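Local coordinates for kallikrein-10 (Homo sapiens, PDB 5LPE), which is a secreted, zymogen-like serine peptidase of the kallikrein subfamily that is inhibited by zinc and has a tumour-suppressor role in breast and prostate cancer, at residues Asp35-Leu40 and Leu98-Arg103; Gly31-Gln36 and Pro109-Leu114; Val161-Val166 and Gln212-Tyr217; Gln198-Trp203 and Thr218-Tyr223; Cys127-Trp132 and Ser149-Leu154. One frame throughout, in Å; residues are numbered along the deposited sequence.

Interaction 1 of 5, residues Asp35-Leu40 and Leu98-Arg103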
# COMPACT_ATOMS: atom_id res chain seq x y z
N ASP A 35 -6.18 11.31 -0.26
CA ASP A 35 -6.76 12.63 -0.14
C ASP A 35 -5.61 13.62 -0.20
O ASP A 35 -4.47 13.26 0.08
CB ASP A 35 -7.54 12.77 1.17
CG ASP A 35 -8.14 14.13 1.35
OD1 ASP A 35 -9.14 14.39 0.67
OD2 ASP A 35 -7.60 14.93 2.14
N GLN A 36 -5.91 14.88 -0.54
CA GLN A 36 -4.83 15.85 -0.66
C GLN A 36 -4.08 16.02 0.66
O GLN A 36 -2.92 16.44 0.66
CB GLN A 36 -5.37 17.18 -1.16
CG GLN A 36 -6.51 17.73 -0.31
CD GLN A 36 -6.97 19.09 -0.76
OE1 GLN A 36 -6.79 19.46 -1.91
NE2 GLN A 36 -7.57 19.84 0.15
N SER A 37 -4.74 15.80 1.79
CA SER A 37 -4.09 15.87 3.10
C SER A 37 -3.83 14.52 3.77
O SER A 37 -3.33 14.51 4.90
CB SER A 37 -4.90 16.76 4.04
OG SER A 37 -4.56 18.11 3.80
N TRP A 38 -4.15 13.39 3.13
CA TRP A 38 -4.14 12.11 3.84
C TRP A 38 -3.43 11.02 3.06
O TRP A 38 -3.65 10.85 1.85
CB TRP A 38 -5.55 11.63 4.13
CG TRP A 38 -6.21 12.41 5.19
CD1 TRP A 38 -7.03 13.48 5.02
CD2 TRP A 38 -6.13 12.17 6.60
NE1 TRP A 38 -7.47 13.92 6.24
CE2 TRP A 38 -6.93 13.14 7.23
CE3 TRP A 38 -5.47 11.22 7.39
CZ2 TRP A 38 -7.08 13.19 8.60
CZ3 TRP A 38 -5.61 11.29 8.76
CH2 TRP A 38 -6.41 12.26 9.35
N VAL A 39 -2.60 10.26 3.77
CA VAL A 39 -1.87 9.13 3.22
C VAL A 39 -2.23 7.90 4.04
O VAL A 39 -2.41 8.00 5.26
CB VAL A 39 -0.35 9.37 3.22
CG1 VAL A 39 0.38 8.13 2.70
CG2 VAL A 39 -0.01 10.56 2.37
N LEU A 40 -2.39 6.77 3.38
CA LEU A 40 -2.72 5.53 4.06
C LEU A 40 -1.60 4.54 3.87
O LEU A 40 -1.05 4.39 2.77
CB LEU A 40 -4.03 4.93 3.57
CG LEU A 40 -4.45 3.63 4.29
CD1 LEU A 40 -5.61 3.81 5.22
CD2 LEU A 40 -4.85 2.65 3.25
N LEU A 98 -3.59 5.95 9.03
CA LEU A 98 -3.83 7.13 8.22
C LEU A 98 -2.88 8.22 8.69
O LEU A 98 -2.83 8.54 9.89
CB LEU A 98 -5.30 7.56 8.27
CG LEU A 98 -6.11 6.70 7.30
CD1 LEU A 98 -7.59 6.69 7.59
CD2 LEU A 98 -5.85 7.15 5.86
N LEU A 99 -2.07 8.72 7.76
CA LEU A 99 -1.12 9.80 8.02
C LEU A 99 -1.70 11.10 7.50
O LEU A 99 -2.06 11.19 6.32
CB LEU A 99 0.22 9.50 7.36
CG LEU A 99 1.00 8.37 8.02
CD1 LEU A 99 2.48 8.53 7.80
CD2 LEU A 99 0.71 8.29 9.51
N LYS A 100 -1.79 12.10 8.36
CA LYS A 100 -2.24 13.41 7.91
C LYS A 100 -1.04 14.26 7.51
O LYS A 100 -0.07 14.37 8.27
CB LYS A 100 -3.06 14.12 8.97
CG LYS A 100 -3.82 15.30 8.40
CD LYS A 100 -3.91 16.42 9.40
CE LYS A 100 -5.18 17.21 9.19
NZ LYS A 100 -5.39 17.50 7.76
N LEU A 101 -1.10 14.87 6.33
CA LEU A 101 -0.03 15.76 5.89
C LEU A 101 -0.16 17.14 6.53
O LEU A 101 -1.26 17.69 6.66
CB LEU A 101 -0.01 15.88 4.36
CG LEU A 101 0.14 14.58 3.55
CD1 LEU A 101 0.41 14.86 2.07
CD2 LEU A 101 1.21 13.69 4.15
N ALA A 102 0.98 17.69 6.94
CA ALA A 102 0.99 19.01 7.56
C ALA A 102 0.27 20.01 6.68
O ALA A 102 -0.69 20.66 7.11
CB ALA A 102 2.43 19.45 7.83
N ARG A 103 0.68 20.10 5.43
CA ARG A 103 0.07 20.97 4.44
C ARG A 103 -0.49 20.13 3.29
O ARG A 103 0.09 19.11 2.92
CB ARG A 103 1.09 21.98 3.90
CG ARG A 103 1.78 22.79 4.98
CD ARG A 103 2.78 23.80 4.41
NE ARG A 103 4.10 23.23 4.10
CZ ARG A 103 4.60 23.12 2.87
NH1 ARG A 103 3.90 23.53 1.82
NH2 ARG A 103 5.80 22.61 2.69
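W38-L40 and L98-L101 pair as antiparallel strands, their axes 4.5 Å apart at closest approach and their directions 154° apart. V39 and L99 form the hydrogen-bonded pair: V39 N donates to L99 O, and L99 N returns the bond to V39 O at 2.6 Å. Beyond them, L101 N donates to S37 O, 2.7 Å away, on the type I turn from D35 to W38, within which D35 OD2 accepts from S37 N as an Asx turn. Of the side chains, K100 lies over the indole of W38, its CB 3.9 Å from the centroid of the six-membered ring in a CH-pi contact. L98 CB meets the same ring obliquely at CZ3, and L98 CD2 packs on L40 CD1. On the other face V39 CG2, anti to the carbonyl carbon, is directed at L101 CD2, 3.8 Å away. W38, L40 and L98 also touch the C-terminal helix 224-230. The pairing joins strands 38-41 and 97-101, neighbours in the first six-stranded barrel of the chymotrypsin-like fold.

Interaction 2 of 5, residues Gly31-Gln36 and Pro109-Leu114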
# COMPACT_ATOMS: atom_id res chain seq x y z
N GLY A 31 3.20 4.22 0.91
CA GLY A 31 1.87 4.66 1.31
C GLY A 31 1.15 5.18 0.09
O GLY A 31 1.74 5.35 -0.98
N VAL A 32 -0.14 5.43 0.25
CA VAL A 32 -0.92 5.94 -0.87
C VAL A 32 -1.54 7.27 -0.49
O VAL A 32 -1.96 7.47 0.65
CB VAL A 32 -2.01 4.95 -1.30
CG1 VAL A 32 -2.30 5.14 -2.78
CG2 VAL A 32 -1.57 3.59 -1.03
N LEU A 33 -1.68 8.13 -1.47
CA LEU A 33 -2.37 9.39 -1.29
C LEU A 33 -3.84 9.12 -1.57
O LEU A 33 -4.23 8.85 -2.70
CB LEU A 33 -1.82 10.45 -2.24
CG LEU A 33 -2.26 11.87 -1.94
CD1 LEU A 33 -1.52 12.34 -0.71
CD2 LEU A 33 -1.98 12.77 -3.12
N VAL A 34 -4.64 9.12 -0.51
CA VAL A 34 -6.07 8.91 -0.64
C VAL A 34 -6.85 10.21 -0.56
O VAL A 34 -8.08 10.20 -0.76
CB VAL A 34 -6.53 7.90 0.43
CG1 VAL A 34 -5.81 6.59 0.22
CG2 VAL A 34 -6.19 8.42 1.83
N ASP A 35 -6.18 11.31 -0.26
CA ASP A 35 -6.76 12.63 -0.14
C ASP A 35 -5.61 13.62 -0.20
O ASP A 35 -4.47 13.26 0.08
CB ASP A 35 -7.54 12.77 1.17
CG ASP A 35 -8.14 14.13 1.35
OD1 ASP A 35 -9.14 14.39 0.67
OD2 ASP A 35 -7.60 14.93 2.14
N GLN A 36 -5.91 14.88 -0.54
CA GLN A 36 -4.83 15.85 -0.66
C GLN A 36 -4.08 16.02 0.66
O GLN A 36 -2.92 16.44 0.66
CB GLN A 36 -5.37 17.18 -1.16
CG GLN A 36 -6.51 17.73 -0.31
CD GLN A 36 -6.97 19.09 -0.76
OE1 GLN A 36 -6.79 19.46 -1.91
NE2 GLN A 36 -7.57 19.84 0.15
N PRO A 109 -1.08 16.99 -12.32
CA PRO A 109 -1.05 15.84 -13.20
C PRO A 109 -0.16 14.80 -12.55
O PRO A 109 -0.36 13.62 -12.57
CB PRO A 109 -0.33 16.35 -14.43
CG PRO A 109 0.17 17.69 -14.12
CD PRO A 109 -0.08 17.99 -12.69
N ARG A 110 0.90 15.36 -12.00
CA ARG A 110 1.98 14.73 -11.29
C ARG A 110 1.70 14.04 -9.95
O ARG A 110 2.32 13.07 -9.62
CB ARG A 110 2.96 15.84 -11.05
CG ARG A 110 2.37 16.87 -10.13
CD ARG A 110 3.25 18.04 -10.20
NE ARG A 110 3.16 18.58 -11.54
CZ ARG A 110 4.06 19.38 -12.09
NH1 ARG A 110 3.88 19.85 -13.32
NH2 ARG A 110 5.14 19.71 -11.42
N VAL A 111 0.80 14.61 -9.18
CA VAL A 111 0.41 14.07 -7.91
C VAL A 111 -1.08 14.12 -7.75
O VAL A 111 -1.62 15.15 -7.73
CB VAL A 111 1.02 14.94 -6.79
CG1 VAL A 111 0.56 14.52 -5.44
CG2 VAL A 111 2.51 14.87 -6.82
N ARG A 112 -1.76 13.01 -7.61
CA ARG A 112 -3.20 12.95 -7.38
C ARG A 112 -3.51 11.90 -6.33
O ARG A 112 -2.77 10.93 -6.15
CB ARG A 112 -4.00 12.59 -8.65
CG ARG A 112 -3.93 13.52 -9.82
CD ARG A 112 -3.60 12.78 -11.12
NE ARG A 112 -4.35 11.54 -11.30
CZ ARG A 112 -4.22 10.74 -12.35
NH1 ARG A 112 -3.38 11.03 -13.34
NH2 ARG A 112 -4.94 9.62 -12.43
N ALA A 113 -4.65 12.05 -5.69
CA ALA A 113 -5.11 10.94 -4.87
C ALA A 113 -5.51 9.75 -5.75
O ALA A 113 -5.79 9.89 -6.95
CB ALA A 113 -6.28 11.37 -3.98
N LEU A 114 -5.49 8.56 -5.14
CA LEU A 114 -5.98 7.31 -5.72
C LEU A 114 -7.42 7.07 -5.27
O LEU A 114 -7.70 7.05 -4.06
CB LEU A 114 -5.08 6.13 -5.32
CG LEU A 114 -4.76 4.93 -6.22
CD1 LEU A 114 -4.40 3.75 -5.33
CD2 LEU A 114 -5.81 4.60 -7.28
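V111 is the first residue of 109-114 to meet the strand end: its CG1, anti to the backbone N (chi1 175°), touches L33 CD2 at 3.9 Å. The same methyl of L33 lies 3.6 Å from R112 O, while R112 turns its CB away from the strand and its side chain touches P16. At A113 the backbones come together, with CA atoms of A113 and L33 4.8 Å apart. A113 CA makes a CH···O contact with L33 O, and A113 CB sits against the backbone of V34 and D35, 3.7 Å from V34 C. L114 N then donates to L33 O at 2.8 Å, nearly in line with the carbonyl bond, and the side chain of L114 places CD1 3.6 Å from V32 CG1. V32 and L114 both continue onto L197 of the second barrel. The two chain directions are 94° apart, and V34 with D35 forms a classic beta bulge opposite W38. This is a connecting segment of the two-barrel trypsin fold, laid across a strand of the first barrel as it runs toward the second.

Interaction 3 of 5, residues Val161-Val166 and Gln212-Tyr217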
# COMPACT_ATOMS: atom_id res chain seq x y z
N VAL A 161 -3.01 -22.21 2.42
CA VAL A 161 -2.06 -23.26 2.06
C VAL A 161 -0.64 -22.79 2.33
O VAL A 161 0.17 -23.53 2.91
CB VAL A 161 -2.27 -23.66 0.59
CG1 VAL A 161 -1.01 -24.31 0.01
CG2 VAL A 161 -3.46 -24.59 0.47
N PHE A 162 -0.30 -21.57 1.93
CA PHE A 162 1.05 -21.08 2.17
C PHE A 162 1.26 -20.65 3.61
O PHE A 162 2.39 -20.69 4.10
CB PHE A 162 1.35 -19.93 1.24
CG PHE A 162 1.41 -20.32 -0.19
CD1 PHE A 162 0.26 -20.36 -0.96
CD2 PHE A 162 2.63 -20.68 -0.76
CE1 PHE A 162 0.31 -20.73 -2.28
CE2 PHE A 162 2.69 -21.05 -2.08
CZ PHE A 162 1.53 -21.08 -2.85
N TYR A 163 0.19 -20.23 4.29
CA TYR A 163 0.25 -19.73 5.66
C TYR A 163 -0.83 -20.40 6.48
O TYR A 163 -1.83 -19.77 6.84
CB TYR A 163 0.10 -18.21 5.68
CG TYR A 163 1.05 -17.48 4.77
CD1 TYR A 163 2.40 -17.39 5.09
CD2 TYR A 163 0.61 -16.90 3.59
CE1 TYR A 163 3.28 -16.74 4.26
CE2 TYR A 163 1.50 -16.24 2.76
CZ TYR A 163 2.83 -16.16 3.10
OH TYR A 163 3.74 -15.52 2.29
N PRO A 164 -0.68 -21.69 6.77
CA PRO A 164 -1.72 -22.40 7.52
C PRO A 164 -1.90 -21.84 8.92
O PRO A 164 -0.96 -21.78 9.71
CB PRO A 164 -1.20 -23.85 7.56
CG PRO A 164 0.25 -23.74 7.29
CD PRO A 164 0.45 -22.56 6.41
N GLY A 165 -3.14 -21.48 9.25
CA GLY A 165 -3.42 -20.74 10.46
C GLY A 165 -3.62 -19.26 10.25
O GLY A 165 -3.71 -18.52 11.23
N VAL A 166 -3.66 -18.79 9.01
CA VAL A 166 -3.90 -17.37 8.78
C VAL A 166 -5.40 -17.12 8.82
O VAL A 166 -6.20 -17.91 8.30
CB VAL A 166 -3.28 -16.87 7.45
CG1 VAL A 166 -3.96 -17.46 6.22
CG2 VAL A 166 -3.34 -15.36 7.39
N GLN A 212 6.81 -17.74 -5.73
CA GLN A 212 5.86 -18.80 -5.44
C GLN A 212 4.94 -18.43 -4.28
O GLN A 212 3.76 -18.77 -4.30
CB GLN A 212 6.60 -20.12 -5.20
CG GLN A 212 7.33 -20.63 -6.48
CD GLN A 212 7.67 -22.13 -6.48
OE1 GLN A 212 7.18 -22.90 -5.66
NE2 GLN A 212 8.52 -22.54 -7.42
N HIS A 213 5.46 -17.67 -3.27
CA HIS A 213 4.49 -17.38 -2.22
C HIS A 213 3.78 -16.05 -2.48
O HIS A 213 4.41 -15.08 -2.92
CB HIS A 213 5.17 -17.33 -0.86
CG HIS A 213 6.19 -16.25 -0.75
ND1 HIS A 213 7.37 -16.26 -1.46
CD2 HIS A 213 6.19 -15.09 -0.04
CE1 HIS A 213 8.06 -15.17 -1.18
NE2 HIS A 213 7.37 -14.44 -0.32
N PRO A 214 2.47 -15.98 -2.21
CA PRO A 214 1.74 -14.71 -2.33
C PRO A 214 1.94 -13.81 -1.13
O PRO A 214 2.22 -14.25 -0.01
CB PRO A 214 0.28 -15.17 -2.43
CG PRO A 214 0.25 -16.33 -1.53
CD PRO A 214 1.55 -17.07 -1.84
N ALA A 215 1.78 -12.51 -1.38
CA ALA A 215 1.84 -11.55 -0.29
C ALA A 215 0.45 -11.37 0.30
O ALA A 215 -0.56 -11.78 -0.26
CB ALA A 215 2.38 -10.21 -0.78
N VAL A 216 0.41 -10.65 1.41
CA VAL A 216 -0.80 -10.50 2.20
C VAL A 216 -1.07 -9.01 2.32
O VAL A 216 -0.29 -8.28 2.93
CB VAL A 216 -0.68 -11.17 3.58
CG1 VAL A 216 -1.91 -10.85 4.44
CG2 VAL A 216 -0.53 -12.66 3.42
N TYR A 217 -2.18 -8.57 1.72
CA TYR A 217 -2.58 -7.18 1.70
C TYR A 217 -3.82 -6.99 2.56
O TYR A 217 -4.67 -7.89 2.67
CB TYR A 217 -2.88 -6.72 0.28
CG TYR A 217 -1.66 -6.60 -0.60
CD1 TYR A 217 -1.09 -7.72 -1.19
CD2 TYR A 217 -1.11 -5.35 -0.88
CE1 TYR A 217 0.02 -7.60 -2.02
CE2 TYR A 217 -0.00 -5.21 -1.71
CZ TYR A 217 0.56 -6.34 -2.28
OH TYR A 217 1.68 -6.22 -3.10
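P214 presses its CD methylene onto the ring of F162, 3.6 Å from the centroid and only 13° off the ring normal, a CH-pi contact centred on the face. F162 CG is anti to its carbonyl carbon (chi1 -67°), which carries the ring out from the end of helix 159-162 and over the proline. The carbonyl of Q212 approaches the same ring obliquely, its O 3.4 Å from F162 CE2. Y163 brings the edge of its phenol to P214 O and runs past V216 in the opposite direction. Its OH is 3.0 Å from P214 O, a hydrogen bond that is plausible but not settled. The hydroxyl also meets the edge of the H213 imidazole, 3.4 Å from CD2, while H213 NE2 is hydrogen-bonded to V205 O. Deeper in, Y163 CE2 brushes V216 CG2 at 4.2 Å, and the phenol packs edge-to-face with W203. An alanine in place of F162 would probably leave P214 CD without its aromatic cover and open a gap beside Q212 O. The outer side is looser: the exposed Q212 meets F162 through its backbone O and not its side chain, and P164 and G165, both exposed, form the middle of the type II turn from Y163 to V166. The contact joins the short helix 159-162 and the turn after it to the start of strand 215-219 in the second barrel.

Interaction 4 of 5, residues Gln198-Trp203 and Thr218-Tyr223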
# COMPACT_ATOMS: atom_id res chain seq x y z
N GLN A 198 -7.19 -1.52 -3.85
CA GLN A 198 -7.82 -2.62 -3.14
C GLN A 198 -7.04 -3.10 -1.91
O GLN A 198 -7.63 -3.78 -1.06
CB GLN A 198 -8.07 -3.77 -4.13
CG GLN A 198 -9.14 -3.44 -5.20
CD GLN A 198 -10.55 -3.39 -4.63
OE1 GLN A 198 -10.82 -3.89 -3.54
NE2 GLN A 198 -11.46 -2.77 -5.36
N GLY A 199 -5.78 -2.72 -1.73
CA GLY A 199 -5.02 -3.30 -0.64
C GLY A 199 -3.79 -2.51 -0.25
O GLY A 199 -3.15 -1.87 -1.09
N ILE A 200 -3.41 -2.63 1.02
CA ILE A 200 -2.13 -2.15 1.53
C ILE A 200 -1.32 -3.34 2.02
O ILE A 200 -1.83 -4.17 2.78
CB ILE A 200 -2.32 -1.11 2.65
CG1 ILE A 200 -3.04 0.13 2.10
CG2 ILE A 200 -0.97 -0.75 3.26
CD1 ILE A 200 -2.17 1.00 1.27
N LEU A 201 -0.07 -3.44 1.57
CA LEU A 201 0.77 -4.59 1.86
C LEU A 201 1.02 -4.74 3.35
O LEU A 201 1.53 -3.83 4.00
CB LEU A 201 2.09 -4.45 1.11
CG LEU A 201 3.12 -5.55 1.27
CD1 LEU A 201 2.54 -6.90 0.88
CD2 LEU A 201 4.28 -5.18 0.40
N SER A 202 0.67 -5.91 3.89
CA SER A 202 0.83 -6.18 5.31
C SER A 202 2.07 -7.03 5.57
O SER A 202 2.99 -6.56 6.24
CB SER A 202 -0.43 -6.85 5.90
OG SER A 202 -0.41 -6.86 7.32
N TRP A 203 2.10 -8.27 5.07
CA TRP A 203 3.26 -9.15 5.18
C TRP A 203 3.25 -10.11 4.00
O TRP A 203 2.41 -10.01 3.11
CB TRP A 203 3.29 -9.90 6.51
CG TRP A 203 1.97 -10.54 6.84
CD1 TRP A 203 0.87 -9.93 7.40
CD2 TRP A 203 1.60 -11.90 6.62
NE1 TRP A 203 -0.15 -10.84 7.54
CE2 TRP A 203 0.27 -12.05 7.07
CE3 TRP A 203 2.27 -13.00 6.09
CZ2 TRP A 203 -0.39 -13.24 7.00
CZ3 TRP A 203 1.61 -14.19 6.02
CH2 TRP A 203 0.29 -14.30 6.48
N THR A 218 -3.93 -5.82 3.17
CA THR A 218 -5.16 -5.48 3.86
C THR A 218 -6.24 -5.19 2.82
O THR A 218 -6.00 -4.47 1.86
CB THR A 218 -4.96 -4.28 4.79
OG1 THR A 218 -3.87 -4.55 5.68
CG2 THR A 218 -6.23 -4.02 5.61
N GLN A 219 -7.43 -5.76 3.00
CA GLN A 219 -8.48 -5.57 2.01
C GLN A 219 -9.17 -4.25 2.31
O GLN A 219 -9.88 -4.13 3.31
CB GLN A 219 -9.44 -6.75 2.06
CG GLN A 219 -10.44 -6.84 0.96
CD GLN A 219 -11.29 -8.07 1.10
OE1 GLN A 219 -11.38 -8.65 2.19
NE2 GLN A 219 -11.92 -8.48 0.02
N ILE A 220 -9.01 -3.27 1.43
CA ILE A 220 -9.34 -1.88 1.76
C ILE A 220 -10.85 -1.61 1.64
O ILE A 220 -11.36 -0.70 2.30
CB ILE A 220 -8.49 -0.93 0.89
CG1 ILE A 220 -7.00 -1.20 1.09
CG2 ILE A 220 -8.74 0.53 1.22
CD1 ILE A 220 -6.47 -1.00 2.53
N CYS A 221 -11.57 -2.37 0.81
CA CYS A 221 -13.02 -2.28 0.66
C CYS A 221 -13.78 -2.71 1.90
O CYS A 221 -15.01 -2.58 1.91
CB CYS A 221 -13.51 -3.14 -0.50
SG CYS A 221 -13.33 -4.92 -0.17
N LYS A 222 -13.10 -3.29 2.89
CA LYS A 222 -13.71 -3.59 4.18
C LYS A 222 -13.50 -2.48 5.21
O LYS A 222 -14.08 -2.57 6.30
CB LYS A 222 -13.13 -4.89 4.76
CG LYS A 222 -13.03 -6.05 3.77
CD LYS A 222 -14.39 -6.38 3.19
CE LYS A 222 -14.49 -7.84 2.84
NZ LYS A 222 -15.85 -8.09 2.30
N TYR A 223 -12.63 -1.52 4.93
CA TYR A 223 -12.28 -0.46 5.87
C TYR A 223 -12.87 0.91 5.52
O TYR A 223 -12.53 1.90 6.17
CB TYR A 223 -10.75 -0.41 6.02
CG TYR A 223 -10.26 -1.65 6.75
CD1 TYR A 223 -10.00 -2.82 6.06
CD2 TYR A 223 -10.13 -1.67 8.14
CE1 TYR A 223 -9.58 -3.96 6.71
CE2 TYR A 223 -9.70 -2.83 8.81
CZ TYR A 223 -9.43 -3.96 8.09
OH TYR A 223 -9.02 -5.12 8.70
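I220 lays its CG1 over the backbone of G199, 3.4 Å from G199 CA, and carries CD1 on to I200 CG1 at 3.6 Å. With CG1 anti to its carbonyl carbon (chi1 -58°), the longer branch runs back across the neighbouring strand, and both isoleucines also pack on L40 of the first barrel. The backbones run in nearly opposite directions, 159° apart. I220 N donates to Q198 O at 2.9 Å from above the carbonyl plane, and T218 N to I200 O at 2.7 Å; the return bond from I200 N to T218 O is longer, at 3.3 Å, and bent to 145°. A serine in place of I220 would probably leave I200 CG1 and L40 without their apolar neighbour and open a gap over G199. The polar ends are met from beyond the hairpin. Q198 NE2 bonds to R119 O, S202 OG is hydrogen-bonded to D95 OD2, and T218 OG1 makes a weak bond to D95 O. A disulfide from C221 to C120 adds a covalent tie to 218-223. D95 belongs, by similarity, to the charge relay system and coordinates the zinc ion seen here, so the chemistry implies that an apolar, backbone-bonded hairpin supplies second-shell hydroxyls that probably help to position this aspartate.

Interaction 5 of 5, residues Cys127-Trp132 and Ser149-Leu154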
# COMPACT_ATOMS: atom_id res chain seq x y z
N CYS A 127 -4.44 -7.20 -11.05
CA CYS A 127 -4.16 -5.98 -10.33
C CYS A 127 -2.69 -5.63 -10.55
O CYS A 127 -1.98 -6.30 -11.29
CB CYS A 127 -4.50 -6.15 -8.85
SG CYS A 127 -6.23 -6.66 -8.55
N GLN A 128 -2.24 -4.56 -9.93
CA GLN A 128 -0.90 -4.07 -10.08
C GLN A 128 -0.29 -3.55 -8.81
O GLN A 128 -0.95 -3.00 -8.00
CB GLN A 128 -0.90 -2.92 -11.07
CG GLN A 128 -0.44 -3.25 -12.46
CD GLN A 128 0.45 -2.20 -13.09
OE1 GLN A 128 1.48 -2.52 -13.66
NE2 GLN A 128 0.04 -0.96 -13.04
N VAL A 129 1.00 -3.74 -8.66
CA VAL A 129 1.78 -3.25 -7.54
C VAL A 129 3.03 -2.58 -8.08
O VAL A 129 3.78 -3.19 -8.85
CB VAL A 129 2.14 -4.37 -6.56
CG1 VAL A 129 0.98 -4.66 -5.66
CG2 VAL A 129 2.55 -5.63 -7.35
N ALA A 130 3.26 -1.34 -7.66
CA ALA A 130 4.43 -0.56 -8.05
C ALA A 130 5.36 -0.44 -6.85
O ALA A 130 4.92 -0.20 -5.73
CB ALA A 130 4.00 0.82 -8.54
N GLY A 131 6.65 -0.58 -7.09
CA GLY A 131 7.59 -0.54 -5.98
C GLY A 131 8.95 -0.05 -6.40
O GLY A 131 9.37 -0.19 -7.56
N TRP A 132 9.67 0.53 -5.43
CA TRP A 132 10.98 1.12 -5.67
C TRP A 132 12.13 0.13 -5.54
O TRP A 132 13.22 0.41 -6.05
CB TRP A 132 11.22 2.27 -4.70
CG TRP A 132 10.56 3.56 -5.05
CD1 TRP A 132 10.86 4.37 -6.11
CD2 TRP A 132 9.53 4.23 -4.32
NE1 TRP A 132 10.07 5.49 -6.09
CE2 TRP A 132 9.24 5.43 -5.00
CE3 TRP A 132 8.81 3.92 -3.16
CZ2 TRP A 132 8.27 6.32 -4.56
CZ3 TRP A 132 7.85 4.81 -2.72
CH2 TRP A 132 7.59 6.00 -3.42
N SER A 149 4.51 -4.57 -11.49
CA SER A 149 4.32 -6.01 -11.63
C SER A 149 2.83 -6.29 -11.52
O SER A 149 2.16 -5.75 -10.62
CB SER A 149 5.07 -6.79 -10.55
OG SER A 149 6.34 -6.23 -10.26
N SER A 150 2.32 -7.10 -12.43
CA SER A 150 0.92 -7.48 -12.38
C SER A 150 0.73 -8.61 -11.38
O SER A 150 1.64 -9.39 -11.10
CB SER A 150 0.41 -7.88 -13.77
OG SER A 150 1.29 -8.83 -14.35
N ILE A 151 -0.45 -8.66 -10.80
CA ILE A 151 -0.69 -9.54 -9.67
C ILE A 151 -2.09 -10.09 -9.83
O ILE A 151 -2.99 -9.40 -10.33
CB ILE A 151 -0.48 -8.79 -8.32
CG1 ILE A 151 0.46 -9.57 -7.40
CG2 ILE A 151 -1.79 -8.55 -7.64
CD1 ILE A 151 1.12 -8.74 -6.31
N THR A 152 -2.27 -11.31 -9.35
CA THR A 152 -3.53 -12.03 -9.47
C THR A 152 -4.13 -12.22 -8.09
O THR A 152 -3.50 -12.83 -7.23
CB THR A 152 -3.34 -13.38 -10.15
OG1 THR A 152 -2.73 -13.18 -11.45
CG2 THR A 152 -4.66 -14.11 -10.30
N ILE A 153 -5.33 -11.70 -7.88
CA ILE A 153 -5.98 -11.93 -6.60
C ILE A 153 -6.23 -13.43 -6.47
O ILE A 153 -6.81 -14.06 -7.35
CB ILE A 153 -7.29 -11.14 -6.48
CG1 ILE A 153 -7.08 -9.64 -6.70
CG2 ILE A 153 -7.93 -11.41 -5.12
CD1 ILE A 153 -6.25 -8.98 -5.65
N LEU A 154 -5.76 -14.00 -5.38
CA LEU A 154 -6.04 -15.38 -5.05
C LEU A 154 -7.21 -15.42 -4.09
O LEU A 154 -7.70 -14.39 -3.62
CB LEU A 154 -4.81 -16.06 -4.45
CG LEU A 154 -3.54 -15.99 -5.29
CD1 LEU A 154 -2.43 -16.77 -4.60
CD2 LEU A 154 -3.80 -16.50 -6.70
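C127-V129 and S149-I151 are paired antiparallel through four backbone hydrogen bonds, although the strand directions are 135° apart, a strong twist. At one end C127 N donates to I151 O at 2.7 Å in a nearly straight bond, while the reply from I151 N comes from above the plane of the C127 carbonyl and is bent to 148°. V129 and S149 exchange bonds at the other end, with V129 N 3.0 Å from S149 O. The side chains of C127, V129 and I151 share one face. I151 bridges the other two: its CG2 touches C127 CB at 3.8 Å, and its CD1 meets V129 CG2 at 3.6 Å, the valine and isoleucine crossing at about a right angle. A chi1 of -81° sets V129 CG2 between the backbone N and the carbonyl carbon, where it meets that isoleucine methyl. Farther along, I153 brings CG1 to 3.6 Å from C127 SG, so that the sulfur is flanked by an aliphatic chain as well as by its disulfide partner C193. Across the strands Q128 and S150 occupy the opposite face, where S150 OG makes a weak hydrogen bond to D177. This pair forms one side of the second barrel: strand 190-193 contributes L191, which touches C127, V129, I151 and I153, and strand 171-176 follows beyond strand 147-153, with A174 and L176 packing on I151.

Overall arrangement
The five contacts divide between the two six-stranded barrels of the trypsin fold. Interactions 1 and 2, with centres 9 Å apart, share D35 and Q36 and lie on neighbouring strands of the first barrel. Interactions 3, 4 and 5 reach the second barrel, 3 and 4 sharing strand 215-219. Along the chain, interactions 1 and 2 start together, interaction 5 follows, and the segments of interactions 3 and 4 alternate. L40 packs on I200 and I220, and V32 on I200, so interactions 1, 2 and 4 meet where the two barrels pack together, interaction 4 close to the zinc ligands H44 and D95, charge-relay residues by similarity. The centres of interactions 1 and 3 are about 30 Å apart.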